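Local coordinates for protein aminotransferase, class I and II (Erwinia tasmaniensis, PDB 5Z0Q) that belongs to the class I and II aminotransferases, a family of pyridoxal-5'-phosphate enzymes, and binds pyridoxal-5'-phosphate in a pocket of each chain, at residues T43-A48 and L297-A302; V108-E113 and N264-G269; D154-E159 and A194-L199. One frame throughout, in Å; residues are numbered along the deposited sequence.

Interaction 1: residues T43-A48 and L297-A302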
loop_
_atom_site.group_PDB
_atom_site.type_symbol
_atom_site.label_atom_id
_atom_site.label_comp_id
_atom_site.label_asym_id
_atom_site.label_seq_id
_atom_site.Cartn_x
_atom_site.Cartn_y
_atom_site.Cartn_z
ATOM N N THR A 43 15.734 -12.622 2.908
ATOM C CA THR A 43 16.525 -13.800 2.595
ATOM C C THR A 43 16.487 -14.089 1.099
ATOM O O THR A 43 15.624 -13.601 0.365
ATOM C CB THR A 43 16.025 -15.014 3.382
ATOM O OG1 THR A 43 14.660 -15.285 3.039
ATOM C CG2 THR A 43 16.123 -14.754 4.880
ATOM N N ASP A 44 17.454 -14.888 0.648
ATOM C CA ASP A 44 17.527 -15.330 -0.736
ATOM C C ASP A 44 16.787 -16.643 -0.965
ATOM O O ASP A 44 17.038 -17.321 -1.969
ATOM C CB ASP A 44 18.989 -15.469 -1.168
ATOM C CG ASP A 44 19.751 -14.161 -1.075
ATOM O OD1 ASP A 44 19.138 -13.095 -1.295
ATOM O OD2 ASP A 44 20.964 -14.198 -0.781
ATOM N N PHE A 45 15.879 -17.008 -0.066
ATOM C CA PHE A 45 15.215 -18.302 -0.112
ATOM C C PHE A 45 13.918 -18.220 -0.904
ATOM O O PHE A 45 13.133 -17.280 -0.745
ATOM C CB PHE A 45 14.926 -18.808 1.303
ATOM C CG PHE A 45 16.149 -18.917 2.170
ATOM C CD1 PHE A 45 17.371 -19.279 1.628
ATOM C CD2 PHE A 45 16.076 -18.649 3.526
ATOM C CE1 PHE A 45 18.497 -19.377 2.424
ATOM C CE2 PHE A 45 17.199 -18.745 4.328
ATOM C CZ PHE A 45 18.410 -19.109 3.777
ATOM N N ARG A 46 13.704 -19.212 -1.763
ATOM C CA ARG A 46 12.439 -19.340 -2.472
ATOM C C ARG A 46 11.304 -19.572 -1.481
ATOM O O ARG A 46 11.466 -20.280 -0.482
ATOM C CB ARG A 46 12.530 -20.491 -3.477
ATOM C CG ARG A 46 11.217 -20.932 -4.100
ATOM C CD ARG A 46 11.444 -22.154 -4.979
ATOM N NE ARG A 46 10.203 -22.836 -5.336
ATOM C CZ ARG A 46 9.551 -22.653 -6.480
ATOM N NH1 ARG A 46 10.017 -21.803 -7.384
ATOM N NH2 ARG A 46 8.429 -23.320 -6.717
ATOM N N ALA A 47 10.155 -18.956 -1.752
ATOM C CA ALA A 47 9.017 -19.070 -0.852
ATOM C C ALA A 47 8.525 -20.514 -0.785
ATOM O O ALA A 47 8.785 -21.332 -1.672
ATOM C CB ALA A 47 7.884 -18.147 -1.298
ATOM N N ALA A 48 7.806 -20.821 0.293
ATOM C CA ALA A 48 7.287 -22.166 0.494
ATOM C C ALA A 48 6.336 -22.551 -0.635
ATOM O O ALA A 48 5.710 -21.696 -1.269
ATOM C CB ALA A 48 6.567 -22.264 1.840
ATOM N N LEU A 297 14.680 -22.416 10.283
ATOM C CA LEU A 297 15.307 -22.108 11.564
ATOM C C LEU A 297 16.556 -22.951 11.785
ATOM O O LEU A 297 17.588 -22.437 12.232
ATOM C CB LEU A 297 14.311 -22.316 12.704
ATOM C CG LEU A 297 13.044 -21.459 12.674
ATOM C CD1 LEU A 297 12.186 -21.724 13.901
ATOM C CD2 LEU A 297 13.393 -19.983 12.562
ATOM N N ASP A 298 16.483 -24.250 11.479
ATOM C CA ASP A 298 17.659 -25.104 11.608
ATOM C C ASP A 298 18.767 -24.653 10.667
ATOM O O ASP A 298 19.947 -24.649 11.038
ATOM C CB ASP A 298 17.284 -26.560 11.338
ATOM C CG ASP A 298 16.227 -27.082 12.294
ATOM O OD1 ASP A 298 16.126 -26.550 13.420
ATOM O OD2 ASP A 298 15.498 -28.025 11.920
ATOM N N TYR A 299 18.405 -24.261 9.445
ATOM C CA TYR A 299 19.403 -23.788 8.491
ATOM C C TYR A 299 19.998 -22.456 8.931
ATOM O O TYR A 299 21.207 -22.236 8.796
ATOM C CB TYR A 299 18.775 -23.666 7.103
ATOM C CG TYR A 299 19.774 -23.555 5.973
ATOM C CD1 TYR A 299 20.298 -24.691 5.372
ATOM C CD2 TYR A 299 20.185 -22.315 5.501
ATOM C CE1 TYR A 299 21.206 -24.599 4.336
ATOM C CE2 TYR A 299 21.095 -22.212 4.464
ATOM C CZ TYR A 299 21.601 -23.358 3.885
ATOM O OH TYR A 299 22.506 -23.266 2.854
ATOM N N LEU A 300 19.166 -21.559 9.467
ATOM C CA LEU A 300 19.663 -20.259 9.903
ATOM C C LEU A 300 20.494 -20.368 11.173
ATOM O O LEU A 300 21.443 -19.597 11.356
ATOM C CB LEU A 300 18.501 -19.289 10.109
ATOM C CG LEU A 300 17.844 -18.751 8.835
ATOM C CD1 LEU A 300 16.720 -17.785 9.170
ATOM C CD2 LEU A 300 18.876 -18.088 7.937
ATOM N N ARG A 301 20.162 -21.308 12.063
ATOM C CA ARG A 301 20.978 -21.493 13.259
ATOM C C ARG A 301 22.363 -22.014 12.900
ATOM O O ARG A 301 23.365 -21.583 13.485
ATOM C CB ARG A 301 20.286 -22.439 14.242
ATOM C CG ARG A 301 21.171 -22.833 15.419
ATOM C CD ARG A 301 20.415 -23.610 16.488
ATOM N NE ARG A 301 19.568 -24.658 15.927
ATOM C CZ ARG A 301 18.241 -24.665 16.013
ATOM N NH1 ARG A 301 17.610 -23.687 16.649
ATOM N NH2 ARG A 301 17.544 -25.657 15.472
ATOM N N ALA A 302 22.442 -22.935 11.936
ATOM C CA ALA A 302 23.743 -23.411 11.481
ATOM C C ALA A 302 24.539 -22.291 10.827
ATOM O O ALA A 302 25.754 -22.180 11.030
ATOM C CB ALA A 302 23.565 -24.584 10.517
#

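Interaction 2: residues V108-E113 and N264-G269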
loop_
_atom_site.group_PDB
_atom_site.type_symbol
_atom_site.label_atom_id
_atom_site.label_comp_id
_atom_site.label_asym_id
_atom_site.label_seq_id
_atom_site.Cartn_x
_atom_site.Cartn_y
_atom_site.Cartn_z
ATOM N N VAL A 108 2.609 6.822 15.430
ATOM C CA VAL A 108 3.212 8.054 15.928
ATOM C C VAL A 108 2.322 9.254 15.618
ATOM O O VAL A 108 2.155 10.152 16.451
ATOM C CB VAL A 108 4.627 8.227 15.346
ATOM C CG1 VAL A 108 5.229 9.553 15.782
ATOM C CG2 VAL A 108 5.519 7.072 15.776
ATOM N N ARG A 109 1.730 9.286 14.419
ATOM C CA ARG A 109 0.879 10.413 14.049
ATOM C C ARG A 109 -0.424 10.421 14.840
ATOM O O ARG A 109 -1.011 11.489 15.048
ATOM C CB ARG A 109 0.576 10.379 12.550
ATOM C CG ARG A 109 1.788 10.207 11.651
ATOM C CD ARG A 109 2.318 11.528 11.129
ATOM N NE ARG A 109 3.506 11.331 10.302
ATOM C CZ ARG A 109 3.480 11.107 8.991
ATOM N NH1 ARG A 109 2.324 11.057 8.344
ATOM N NH2 ARG A 109 4.614 10.937 8.324
ATOM N N ALA A 110 -0.889 9.254 15.286
ATOM C CA ALA A 110 -2.192 9.138 15.932
ATOM C C ALA A 110 -2.128 9.126 17.451
ATOM O O ALA A 110 -3.077 9.575 18.100
ATOM C CB ALA A 110 -2.908 7.868 15.458
ATOM N N PHE A 111 -1.043 8.622 18.037
ATOM C CA PHE A 111 -0.934 8.479 19.484
ATOM C C PHE A 111 -0.005 9.512 20.108
ATOM O O PHE A 111 0.360 9.378 21.281
ATOM C CB PHE A 111 -0.462 7.067 19.836
ATOM C CG PHE A 111 -1.341 5.981 19.285
ATOM C CD1 PHE A 111 -2.717 6.145 19.232
ATOM C CD2 PHE A 111 -0.794 4.799 18.814
ATOM C CE1 PHE A 111 -3.529 5.149 18.723
ATOM C CE2 PHE A 111 -1.602 3.799 18.304
ATOM C CZ PHE A 111 -2.971 3.974 18.259
ATOM N N THR A 112 0.385 10.539 19.357
ATOM C CA THR A 112 1.292 11.566 19.845
ATOM C C THR A 112 0.850 12.914 19.296
ATOM O O THR A 112 0.231 12.993 18.231
ATOM C CB THR A 112 2.745 11.277 19.432
ATOM O OG1 THR A 112 3.015 9.878 19.583
ATOM C CG2 THR A 112 3.720 12.058 20.295
ATOM N N GLU A 113 1.162 13.972 20.035
ATOM C CA GLU A 113 0.878 15.339 19.622
ATOM C C GLU A 113 2.183 16.122 19.520
ATOM O O GLU A 113 3.259 15.624 19.858
ATOM C CB GLU A 113 -0.111 16.000 20.588
ATOM C CG GLU A 113 -1.542 15.533 20.379
ATOM C CD GLU A 113 -2.353 15.535 21.657
ATOM O OE1 GLU A 113 -1.802 15.922 22.709
ATOM O OE2 GLU A 113 -3.541 15.146 21.611
ATOM N N ASN A 264 -7.364 4.035 13.108
ATOM C CA ASN A 264 -8.030 3.921 11.814
ATOM C C ASN A 264 -8.324 5.286 11.204
ATOM O O ASN A 264 -8.283 5.434 9.977
ATOM C CB ASN A 264 -9.321 3.115 11.961
ATOM C CG ASN A 264 -9.064 1.662 12.305
ATOM O OD1 ASN A 264 -8.077 1.073 11.862
ATOM N ND2 ASN A 264 -9.951 1.074 13.099
ATOM N N ARG A 265 -8.624 6.288 12.033
ATOM C CA ARG A 265 -8.881 7.626 11.510
ATOM C C ARG A 265 -7.621 8.229 10.899
ATOM O O ARG A 265 -7.691 8.932 9.883
ATOM C CB ARG A 265 -9.433 8.522 12.620
ATOM C CG ARG A 265 -9.770 9.936 12.180
ATOM C CD ARG A 265 -10.720 10.624 13.157
ATOM N NE ARG A 265 -10.144 10.788 14.490
ATOM C CZ ARG A 265 -10.426 10.010 15.531
ATOM N NH1 ARG A 265 -11.282 9.005 15.400
ATOM N NH2 ARG A 265 -9.855 10.238 16.706
ATOM N N MET A 266 -6.459 7.960 11.498
ATOM C CA MET A 266 -5.200 8.430 10.931
ATOM C C MET A 266 -4.828 7.652 9.676
ATOM O O MET A 266 -4.139 8.182 8.795
ATOM C CB MET A 266 -4.091 8.325 11.978
ATOM C CG MET A 266 -2.726 8.817 11.521
ATOM S SD MET A 266 -2.710 10.575 11.123
ATOM C CE MET A 266 -3.289 11.272 12.669
ATOM N N ARG A 267 -5.284 6.403 9.569
ATOM C CA ARG A 267 -4.928 5.554 8.439
ATOM C C ARG A 267 -5.814 5.802 7.224
ATOM O O ARG A 267 -5.346 5.675 6.087
ATOM C CB ARG A 267 -5.008 4.082 8.863
ATOM C CG ARG A 267 -4.597 3.068 7.802
ATOM C CD ARG A 267 -5.788 2.547 7.007
ATOM N NE ARG A 267 -5.396 1.492 6.080
ATOM C CZ ARG A 267 -5.473 0.195 6.355
ATOM N NH1 ARG A 267 -5.091 -0.700 5.457
ATOM N NH2 ARG A 267 -5.935 -0.206 7.532
ATOM N N LYS A 268 -7.077 6.164 7.445
ATOM C CA LYS A 268 -8.072 6.172 6.378
ATOM C C LYS A 268 -7.690 7.137 5.262
ATOM O O LYS A 268 -7.281 8.274 5.516
ATOM C CB LYS A 268 -9.439 6.541 6.954
ATOM C CG LYS A 268 -10.583 6.485 5.960
ATOM C CD LYS A 268 -11.920 6.544 6.682
ATOM C CE LYS A 268 -11.972 7.719 7.647
ATOM N NZ LYS A 268 -13.181 7.680 8.515
ATOM N N GLY A 269 -7.814 6.668 4.021
ATOM C CA GLY A 269 -7.524 7.480 2.856
ATOM C C GLY A 269 -6.047 7.592 2.540
ATOM O O GLY A 269 -5.642 7.511 1.377
#

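Interaction 3: residues D154-E159 and A194-L199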
loop_
_atom_site.group_PDB
_atom_site.type_symbol
_atom_site.label_atom_id
_atom_site.label_comp_id
_atom_site.label_asym_id
_atom_site.label_seq_id
_atom_site.Cartn_x
_atom_site.Cartn_y
_atom_site.Cartn_z
ATOM N N ASP A 154 17.625 -0.951 29.449
ATOM C CA ASP A 154 17.418 -0.507 30.826
ATOM C C ASP A 154 16.755 0.868 30.780
ATOM O O ASP A 154 17.402 1.894 31.002
ATOM C CB ASP A 154 18.753 -0.476 31.592
ATOM C CG ASP A 154 18.566 -0.347 33.090
ATOM O OD1 ASP A 154 17.406 -0.374 33.552
ATOM O OD2 ASP A 154 19.582 -0.222 33.806
ATOM N N LEU A 155 15.453 0.881 30.484
ATOM C CA LEU A 155 14.718 2.142 30.423
ATOM C C LEU A 155 14.649 2.823 31.784
ATOM O O LEU A 155 14.544 4.053 31.854
ATOM C CB LEU A 155 13.309 1.904 29.881
ATOM C CG LEU A 155 13.177 1.554 28.397
ATOM C CD1 LEU A 155 11.781 1.031 28.092
ATOM C CD2 LEU A 155 13.498 2.765 27.530
ATOM N N ASP A 156 14.709 2.048 32.868
ATOM C CA ASP A 156 14.608 2.631 34.201
ATOM C C ASP A 156 15.829 3.473 34.543
ATOM O O ASP A 156 15.734 4.398 35.358
ATOM C CB ASP A 156 14.414 1.526 35.239
ATOM C CG ASP A 156 13.377 0.504 34.814
ATOM O OD1 ASP A 156 13.677 -0.303 33.907
ATOM O OD2 ASP A 156 12.262 0.509 35.380
ATOM N N SER A 157 16.977 3.179 33.936
ATOM C CA SER A 157 18.185 3.966 34.149
ATOM C C SER A 157 18.195 5.262 33.347
ATOM O O SER A 157 19.210 5.966 33.345
ATOM C CB SER A 157 19.425 3.135 33.809
ATOM O OG SER A 157 19.493 2.860 32.421
ATOM N N HIS A 158 17.094 5.589 32.664
ATOM C CA HIS A 158 16.968 6.839 31.924
ATOM C C HIS A 158 15.823 7.697 32.449
ATOM O O HIS A 158 15.280 8.524 31.710
ATOM C CB HIS A 158 16.786 6.566 30.430
ATOM C CG HIS A 158 17.995 5.980 29.769
ATOM N ND1 HIS A 158 18.424 4.692 30.009
ATOM C CD2 HIS A 158 18.870 6.509 28.882
ATOM C CE1 HIS A 158 19.509 4.453 29.295
ATOM N NE2 HIS A 158 19.801 5.540 28.602
ATOM N N GLU A 159 15.445 7.513 33.717
ATOM C CA GLU A 159 14.348 8.285 34.297
ATOM C C GLU A 159 14.645 9.779 34.267
ATOM O O GLU A 159 13.839 10.575 33.770
ATOM C CB GLU A 159 14.088 7.826 35.732
ATOM C CG GLU A 159 13.400 6.480 35.857
ATOM C CD GLU A 159 11.892 6.603 35.907
ATOM O OE1 GLU A 159 11.395 7.740 36.051
ATOM O OE2 GLU A 159 11.206 5.564 35.808
ATOM N N ALA A 194 6.333 1.818 31.389
ATOM C CA ALA A 194 5.247 2.465 30.661
ATOM C C ALA A 194 4.143 2.922 31.606
ATOM O O ALA A 194 3.550 3.987 31.405
ATOM C CB ALA A 194 4.689 1.517 29.599
ATOM N N GLN A 195 3.856 2.136 32.645
ATOM C CA GLN A 195 2.792 2.499 33.577
ATOM C C GLN A 195 3.206 3.665 34.468
ATOM O O GLN A 195 2.412 4.583 34.706
ATOM C CB GLN A 195 2.404 1.290 34.426
ATOM C CG GLN A 195 1.862 0.117 33.627
ATOM C CD GLN A 195 1.758 -1.147 34.455
ATOM O OE1 GLN A 195 2.216 -1.193 35.596
ATOM N NE2 GLN A 195 1.151 -2.182 33.884
ATOM N N ARG A 196 4.442 3.641 34.970
ATOM C CA ARG A 196 4.914 4.708 35.847
ATOM C C ARG A 196 4.883 6.064 35.151
ATOM O O ARG A 196 4.682 7.094 35.805
ATOM C CB ARG A 196 6.325 4.383 36.341
ATOM C CG ARG A 196 7.003 5.491 37.133
ATOM C CD ARG A 196 8.281 5.006 37.813
ATOM N NE ARG A 196 9.221 4.388 36.880
ATOM C CZ ARG A 196 9.392 3.075 36.747
ATOM N NH1 ARG A 196 8.684 2.233 37.489
ATOM N NH2 ARG A 196 10.270 2.604 35.872
ATOM N N HIS A 197 5.062 6.086 33.832
ATOM C CA HIS A 197 5.009 7.319 33.061
ATOM C C HIS A 197 3.757 7.428 32.204
ATOM O O HIS A 197 3.606 8.418 31.478
ATOM C CB HIS A 197 6.257 7.441 32.179
ATOM C CG HIS A 197 7.535 7.514 32.954
ATOM N ND1 HIS A 197 8.033 8.695 33.460
ATOM C CD2 HIS A 197 8.412 6.549 33.321
ATOM C CE1 HIS A 197 9.162 8.457 34.101
ATOM N NE2 HIS A 197 9.415 7.162 34.031
ATOM N N ASP A 198 2.856 6.448 32.278
ATOM C CA ASP A 198 1.612 6.421 31.508
ATOM C C ASP A 198 1.885 6.686 30.024
ATOM O O ASP A 198 1.521 7.716 29.458
ATOM C CB ASP A 198 0.594 7.411 32.081
ATOM C CG ASP A 198 -0.623 6.716 32.666
ATOM O OD1 ASP A 198 -0.449 5.886 33.584
ATOM O OD2 ASP A 198 -1.752 6.995 32.209
ATOM N N LEU A 199 2.551 5.711 29.415
ATOM C CA LEU A 199 2.935 5.771 28.015
ATOM C C LEU A 199 2.152 4.747 27.205
ATOM O O LEU A 199 1.731 3.708 27.724
ATOM C CB LEU A 199 4.434 5.511 27.842
ATOM C CG LEU A 199 5.414 6.405 28.600
ATOM C CD1 LEU A 199 6.845 5.997 28.291
ATOM C CD2 LEU A 199 5.181 7.862 28.256
#

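Interaction 1: residues T43-A48 and L297-A302
The backbones keep well apart where Phe45 faces Tyr299: the closest CA atoms, one from each of these residues, are 11.0 Å from each other. Residues 43-48 run as irregular chain between strand 36-38 and helix 49-59, whereas 297-302 is a piece from within the long helix 290-313. Side chains therefore have to span the gap, and three of them do. Phe45 and Tyr299 both start out toward the opposite segment. The two rings stand almost perpendicular, planes at 88°, with centroids 5.9 Å apart, and the approach is oblique. Phe45 CZ meets Tyr299 CD2 at 4.0 Å. Beside it, Leu300 uses a single branch: its CD2 lies 4.0 Å from Phe45 CE2, at the ring edge and near the ring plane. Tyr299 reaches the phenylalanine with CG anti to its own backbone nitrogen (chi1 -164°). Its hydroxyl serves a different neighbour, hydrogen bonding to the backbone N of Arg371, whose side chain also makes a cation-pi contact with the ring. Across the segments the contact is purely apolar and largely buried. The carbonyl of Phe45 is taken by ND2 of Asn243, which follows Lys240 of the cofactor pocket closely in sequence. Farther along, Ala47 makes backbone hydrogen bonds to the second subunit. A long helix leading into the small-domain sheet, met by a loop that leaves a strand of that same sheet, is consistent with the fold type I architecture of aminotransferases.

Interaction 2: residues V108-E113 and N264-G269
Met266 lies against Arg109 and Ala110 where the ends of two helices, 101-111 and 257-267, come together beside the eight-stranded mixed sheet of the large aminotransferase domain. The helices are close here: the CA atoms of Ala110 and Met266 are 5.9 Å apart, near enough for the methyl of Ala110 to touch the methionine at its root, CB to CB at 3.7 Å. Met266 leaves with CG anti to its backbone nitrogen, then bends at chi2 (63°) and again at chi3 (57°), which curls the thioether back over the base of Arg109. Its SD settles 3.6 Å from Arg109 CB, with Met266 CG lying close to the same carbon. Arg109 offers only the base of its side chain across the contact; beyond CB, a bend at chi2 (-96°) helps carry the guanidinium away from Met266. Ile106, one turn earlier on the first helix, also touches the methionine. A weak hydrogen bond from Arg262 NH2 to the carbonyl oxygen of Ala110 adds a polar link between the same two helices. Met270 of the second subunit packs on both Arg109 and Met266, so the second subunit also packs against this surface contact. At the tip of the curled chain, the methyl CE of Met266 comes to 3.3 Å from the carbonyl oxygen of Arg109.

Interaction 3: residues D154-E159 and A194-L199
Glu159 bends at chi2 (-91°) and Arg196 at chi3 (54°), and these two kinks bring carboxylate and guanidinium together in a salt-bridge network with Asp156, joined by a His-carboxylate hydrogen bond from His197. The network ties the loop after strand 151-152 to the last turn of helix 184-197, which ends in a Schellman motif at Asp198. Arg196 points its edge at both acids. Its NE meets Glu159 OE2 from the syn side, though tilted out of the carboxylate plane, while NH2 makes a weak bond of 2.9 Å to Asp156 OD2. NH2 also bonds weakly to Glu159 OE2, at 3.1 Å, so both nitrogens converge on that oxygen rather than taking one each, with the carboxylate and guanidinium planes 45° apart. On the loop side, Asp154 O accepts from Ser157 N, Ser157 OG and His158 ND1, which keeps the turn compact around Asp156. Phe193, one helical turn before His197, meets the imidazole with its ring and packs on Glu159. The double grip centres on Glu159 OE2: Arg196 NE and His197 NE2, the latter at 3.0 Å, reach this oxygen from opposite faces of the carboxylate plane.

In the fold
Interaction 1 is the buried one of the three, with rings and a leucine methyl meeting between a loop and a long helix. The other two lie at the surface, across the chain's centre from it. Interaction 2 is apolar like interaction 1 but joins two helix ends through a methionine; only interaction 3, between a loop and a helix end, works by charge. Interactions 2 and 3 belong to elements around the same eight-stranded sheet and come within about 8 Å at their nearest atoms, without touching. Interactions 1 and 2 both reach the second subunit; interaction 3 does not. Along the chain they are nested, 3 within 2 and 2 within 1.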